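Local atomic coordinates of VP5 (Halorubrum pleomorphic virus 2, PDB entry 6QGI), a protein that is an envelope protein of a prokaryotic pleomorphic virus and probably mediates fusion of the viral membrane with that of its archaeal host. Residues A[277-291]-A[486-498]. Residues are numbered along the deposited sequence; the frame is centred on the assembly and turned at random.
Sequences MAQEEGMSQAIADLI and NKELIEKYEQSQS
Helix 285-291 and the end of helix 476-496 form an antiparallel helix pair, with Ile-291 facing Asn-486 at one end and, in the loop that leads into the first helix, Met-283 facing Glu-494 at the other; the axes of their segments run 10.4 Å apart at 164°. The pair joins the last modelled helix to a part of the N-terminal envelope-protein family region. Ile-291 is a knob in a hole made by Asn-486, Leu-489, Ile-490 and Tyr-493. Its beta branch serves two walls at once: CD1 lies 3.5 Å from Tyr-493 CD2, while CG2 reaches the Asn-486 amide and Leu-489 CB. One turn earlier, Ile-287 turns CG1 anti to its backbone N (chi1 -174°) and lays it over one face of the Tyr-493 ring, a CH-pi contact 3.7 Å from the centroid. This broad, buried ring takes Ile-291 CD1 obliquely, also touches strand 297-299, and its OH hydrogen-bonds Thr-317 OG1 of strand 312-320. Met-277, from the preceding helix, meets Ile-490 tip to tip, CE to CD1 at 3.7 Å. The flexible chain of Met-283 bends at chi3 to bring CE to Tyr-493 CB, with SD passing Glu-494 CG. Just past the end of helix 476-496, Gln-497 OE1 accepts a nearly straight bond from Ser-284 N (2.9 Å). Its NE2 donates to Ser-284 OG at 2.8 Å. A water bound to Gly-282 O gives Gln-497 OE1 a second hydrogen bond, of 2.7 Å.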
loop_
_atom_site.group_PDB
_atom_site.type_symbol
_atom_site.label_atom_id
_atom_site.label_comp_id
_atom_site.label_asym_id
_atom_site.label_seq_id
_atom_site.Cartn_x
_atom_site.Cartn_y
_atom_site.Cartn_z
ATOM N N MET A 277 16.434 3.809 9.204
ATOM C CA MET A 277 15.307 3.560 10.107
ATOM C C MET A 277 14.697 2.188 9.847
ATOM O O MET A 277 14.166 1.578 10.772
ATOM C CB MET A 277 14.235 4.646 9.953
ATOM C CG MET A 277 14.598 5.945 10.630
ATOM S SD MET A 277 13.253 7.152 10.568
ATOM C CE MET A 277 13.595 7.924 9.020
ATOM N N ALA A 278 14.776 1.710 8.586
ATOM C CA ALA A 278 14.286 0.401 8.148
ATOM C C ALA A 278 15.163 -0.727 8.699
ATOM O O ALA A 278 14.698 -1.862 8.816
ATOM C CB ALA A 278 14.253 0.341 6.630
ATOM N N GLN A 279 16.431 -0.412 9.030
ATOM C CA GLN A 279 17.397 -1.362 9.583
ATOM C C GLN A 279 17.242 -1.505 11.107
ATOM O O GLN A 279 17.710 -2.497 11.671
ATOM C CB GLN A 279 18.834 -0.935 9.236
ATOM C CG GLN A 279 19.226 -1.202 7.787
ATOM C CD GLN A 279 20.673 -0.859 7.523
ATOM O OE1 GLN A 279 21.063 0.314 7.471
ATOM N NE2 GLN A 279 21.502 -1.879 7.344
ATOM N N GLU A 280 16.573 -0.533 11.765
ATOM C CA GLU A 280 16.380 -0.519 13.219
ATOM C C GLU A 280 14.894 -0.439 13.635
ATOM O O GLU A 280 14.006 -0.355 12.784
ATOM C CB GLU A 280 17.166 0.650 13.845
ATOM C CG GLU A 280 16.788 2.025 13.311
ATOM C CD GLU A 280 17.524 3.211 13.908
ATOM O OE1 GLU A 280 18.766 3.138 14.062
ATOM O OE2 GLU A 280 16.855 4.230 14.194
ATOM N N GLU A 281 14.643 -0.486 14.961
ATOM C CA GLU A 281 13.317 -0.366 15.573
ATOM C C GLU A 281 13.107 1.066 16.040
ATOM O O GLU A 281 14.029 1.680 16.590
ATOM C CB GLU A 281 13.158 -1.339 16.755
ATOM C CG GLU A 281 12.878 -2.781 16.357
ATOM C CD GLU A 281 12.561 -3.747 17.487
ATOM O OE1 GLU A 281 12.729 -3.378 18.673
ATOM O OE2 GLU A 281 12.144 -4.887 17.178
ATOM N N GLY A 282 11.906 1.583 15.808
ATOM C CA GLY A 282 11.531 2.942 16.185
ATOM C C GLY A 282 10.142 3.309 15.713
ATOM O O GLY A 282 9.167 2.637 16.065
ATOM N N MET A 283 10.042 4.376 14.910
ATOM C CA MET A 283 8.757 4.820 14.377
ATOM C C MET A 283 8.318 3.921 13.209
ATOM O O MET A 283 9.158 3.278 12.566
ATOM C CB MET A 283 8.787 6.309 13.960
ATOM C CG MET A 283 9.759 6.635 12.836
ATOM S SD MET A 283 9.613 8.345 12.257
ATOM C CE MET A 283 8.433 8.161 11.039
ATOM N N SER A 284 6.995 3.880 12.958
ATOM C CA SER A 284 6.374 3.132 11.867
ATOM C C SER A 284 7.021 3.557 10.536
ATOM O O SER A 284 7.171 4.753 10.271
ATOM C CB SER A 284 4.867 3.355 11.871
ATOM O OG SER A 284 4.540 4.734 11.819
ATOM N N GLN A 285 7.481 2.563 9.755
ATOM C CA GLN A 285 8.263 2.725 8.531
ATOM C C GLN A 285 7.542 3.393 7.353
ATOM O O GLN A 285 8.190 4.152 6.631
ATOM C CB GLN A 285 8.820 1.368 8.076
ATOM C CG GLN A 285 10.087 1.459 7.217
ATOM C CD GLN A 285 11.122 2.412 7.764
ATOM O OE1 GLN A 285 11.585 2.286 8.902
ATOM N NE2 GLN A 285 11.495 3.397 6.962
ATOM N N ALA A 286 6.252 3.099 7.123
ATOM C CA ALA A 286 5.527 3.673 5.984
ATOM C C ALA A 286 5.497 5.216 6.019
ATOM O O ALA A 286 5.698 5.830 4.969
ATOM C CB ALA A 286 4.120 3.110 5.902
ATOM N N ILE A 287 5.319 5.841 7.211
ATOM C CA ILE A 287 5.324 7.309 7.284
ATOM C C ILE A 287 6.771 7.831 7.095
ATOM O O ILE A 287 6.953 8.819 6.383
ATOM C CB ILE A 287 4.603 7.910 8.530
ATOM C CG1 ILE A 287 4.522 9.465 8.475
ATOM C CG2 ILE A 287 5.193 7.427 9.853
ATOM C CD1 ILE A 287 3.811 10.080 7.250
ATOM N N ALA A 288 7.786 7.117 7.639
ATOM C CA ALA A 288 9.203 7.453 7.455
ATOM C C ALA A 288 9.548 7.462 5.959
ATOM O O ALA A 288 10.184 8.396 5.482
ATOM C CB ALA A 288 10.081 6.456 8.201
ATOM N N ASP A 289 9.041 6.460 5.219
ATOM C CA ASP A 289 9.204 6.297 3.780
ATOM C C ASP A 289 8.398 7.354 3.003
ATOM O O ASP A 289 8.899 7.874 2.004
ATOM C CB ASP A 289 8.800 4.869 3.354
ATOM C CG ASP A 289 9.719 3.750 3.838
ATOM O OD1 ASP A 289 10.855 4.053 4.285
ATOM O OD2 ASP A 289 9.303 2.571 3.776
ATOM N N LEU A 290 7.171 7.690 3.468
ATOM C CA LEU A 290 6.325 8.717 2.847
ATOM C C LEU A 290 6.949 10.118 2.977
ATOM O O LEU A 290 6.808 10.923 2.055
ATOM C CB LEU A 290 4.898 8.718 3.427
ATOM C CG LEU A 290 3.921 7.653 2.891
ATOM C CD1 LEU A 290 2.623 7.692 3.651
ATOM C CD2 LEU A 290 3.625 7.837 1.395
ATOM N N ILE A 291 7.646 10.402 4.106
ATOM C CA ILE A 291 8.346 11.677 4.330
ATOM C C ILE A 291 9.547 11.719 3.373
ATOM O O ILE A 291 9.766 12.738 2.720
ATOM C CB ILE A 291 8.749 11.879 5.827
ATOM C CG1 ILE A 291 7.499 12.097 6.709
ATOM C CG2 ILE A 291 9.757 13.040 6.017
ATOM C CD1 ILE A 291 7.661 11.629 8.139
ATOM N N ASN A 486 13.434 17.656 6.492
ATOM C CA ASN A 486 13.348 16.205 6.622
ATOM C C ASN A 486 13.619 15.781 8.066
ATOM O O ASN A 486 12.876 14.962 8.608
ATOM C CB ASN A 486 14.327 15.524 5.658
ATOM C CG ASN A 486 14.356 14.020 5.765
ATOM O OD1 ASN A 486 15.347 13.433 6.212
ATOM N ND2 ASN A 486 13.268 13.366 5.370
ATOM N N LYS A 487 14.675 16.351 8.684
ATOM C CA LYS A 487 15.091 16.074 10.061
ATOM C C LYS A 487 13.991 16.458 11.066
ATOM O O LYS A 487 13.739 15.683 11.990
ATOM C CB LYS A 487 16.398 16.822 10.384
ATOM C CG LYS A 487 17.107 16.336 11.645
ATOM C CD LYS A 487 17.946 17.445 12.275
ATOM C CE LYS A 487 18.437 17.075 13.655
ATOM N NZ LYS A 487 18.976 18.252 14.382
ATOM N N GLU A 488 13.333 17.630 10.881
ATOM C CA GLU A 488 12.290 18.096 11.798
ATOM C C GLU A 488 10.993 17.320 11.627
ATOM O O GLU A 488 10.282 17.168 12.613
ATOM C CB GLU A 488 12.049 19.618 11.724
ATOM C CG GLU A 488 11.567 20.180 10.394
ATOM C CD GLU A 488 11.714 21.685 10.228
ATOM O OE1 GLU A 488 12.286 22.344 11.129
ATOM O OE2 GLU A 488 11.264 22.206 9.182
ATOM N N LEU A 489 10.700 16.798 10.417
ATOM C CA LEU A 489 9.505 15.979 10.186
ATOM C C LEU A 489 9.667 14.604 10.833
ATOM O O LEU A 489 8.711 14.087 11.414
ATOM C CB LEU A 489 9.190 15.822 8.692
ATOM C CG LEU A 489 8.322 16.905 8.048
ATOM C CD1 LEU A 489 8.230 16.699 6.549
ATOM C CD2 LEU A 489 6.920 16.939 8.655
ATOM N N ILE A 490 10.880 14.024 10.751
ATOM C CA ILE A 490 11.192 12.727 11.340
ATOM C C ILE A 490 11.107 12.845 12.871
ATOM O O ILE A 490 10.383 12.060 13.485
ATOM C CB ILE A 490 12.563 12.186 10.828
ATOM C CG1 ILE A 490 12.511 11.781 9.323
ATOM C CG2 ILE A 490 13.132 11.057 11.700
ATOM C CD1 ILE A 490 11.312 10.888 8.822
ATOM N N GLU A 491 11.780 13.859 13.468
ATOM C CA GLU A 491 11.763 14.121 14.912
ATOM C C GLU A 491 10.325 14.303 15.435
ATOM O O GLU A 491 10.000 13.759 16.494
ATOM C CB GLU A 491 12.616 15.346 15.261
ATOM C CG GLU A 491 14.111 15.060 15.285
ATOM C CD GLU A 491 15.032 16.246 15.514
ATOM O OE1 GLU A 491 14.636 17.390 15.191
ATOM O OE2 GLU A 491 16.165 16.025 16.001
ATOM N N LYS A 492 9.459 15.011 14.666
ATOM C CA LYS A 492 8.048 15.246 15.000
ATOM C C LYS A 492 7.285 13.929 15.164
ATOM O O LYS A 492 6.532 13.780 16.132
ATOM C CB LYS A 492 7.364 16.109 13.926
ATOM C CG LYS A 492 7.678 17.596 14.022
ATOM C CD LYS A 492 7.188 18.353 12.794
ATOM C CE LYS A 492 7.700 19.769 12.741
ATOM N NZ LYS A 492 7.057 20.533 11.641
ATOM N N TYR A 493 7.496 12.972 14.236
ATOM C CA TYR A 493 6.840 11.665 14.278
ATOM C C TYR A 493 7.460 10.760 15.334
ATOM O O TYR A 493 6.732 9.990 15.960
ATOM C CB TYR A 493 6.855 10.986 12.906
ATOM C CG TYR A 493 5.697 11.421 12.037
ATOM C CD1 TYR A 493 4.422 10.897 12.226
ATOM C CD2 TYR A 493 5.863 12.401 11.063
ATOM C CE1 TYR A 493 3.345 11.320 11.455
ATOM C CE2 TYR A 493 4.798 12.811 10.262
ATOM C CZ TYR A 493 3.535 12.278 10.474
ATOM O OH TYR A 493 2.463 12.667 9.711
ATOM N N GLU A 494 8.788 10.872 15.552
ATOM C CA GLU A 494 9.524 10.102 16.560
ATOM C C GLU A 494 9.091 10.509 17.971
ATOM O O GLU A 494 9.054 9.661 18.863
ATOM C CB GLU A 494 11.039 10.277 16.385
ATOM C CG GLU A 494 11.600 9.455 15.238
ATOM C CD GLU A 494 13.044 9.017 15.392
ATOM O OE1 GLU A 494 13.326 8.196 16.295
ATOM O OE2 GLU A 494 13.890 9.475 14.590
ATOM N N GLN A 495 8.741 11.797 18.162
ATOM C CA GLN A 495 8.260 12.337 19.435
ATOM C C GLN A 495 6.836 11.852 19.718
ATOM O O GLN A 495 6.555 11.415 20.834
ATOM C CB GLN A 495 8.308 13.876 19.432
ATOM C CG GLN A 495 9.689 14.462 19.733
ATOM C CD GLN A 495 9.879 15.863 19.184
ATOM O OE1 GLN A 495 8.956 16.690 19.151
ATOM N NE2 GLN A 495 11.096 16.165 18.749
ATOM N N SER A 496 5.950 11.911 18.703
ATOM C CA SER A 496 4.548 11.499 18.813
ATOM C C SER A 496 4.375 9.980 19.003
ATOM O O SER A 496 3.400 9.565 19.635
ATOM C CB SER A 496 3.759 11.950 17.585
ATOM O OG SER A 496 4.178 11.284 16.404
ATOM N N GLN A 497 5.310 9.163 18.468
ATOM C CA GLN A 497 5.229 7.700 18.531
ATOM C C GLN A 497 5.927 7.083 19.765
ATOM O O GLN A 497 6.098 5.859 19.815
ATOM C CB GLN A 497 5.776 7.075 17.239
ATOM C CG GLN A 497 4.805 7.228 16.070
ATOM C CD GLN A 497 5.077 6.323 14.897
ATOM O OE1 GLN A 497 5.521 5.181 15.037
ATOM N NE2 GLN A 497 4.767 6.804 13.708
ATOM N N SER A 498 6.268 7.908 20.777
ATOM C CA SER A 498 6.905 7.449 22.018
ATOM C C SER A 498 6.599 8.399 23.175
ATOM O O SER A 498 6.931 9.580 23.114
ATOM C CB SER A 498 8.414 7.301 21.837
ATOM O OG SER A 498 9.002 8.519 21.412
HETATM O O HOH W 1 5.915 2.897 16.434
#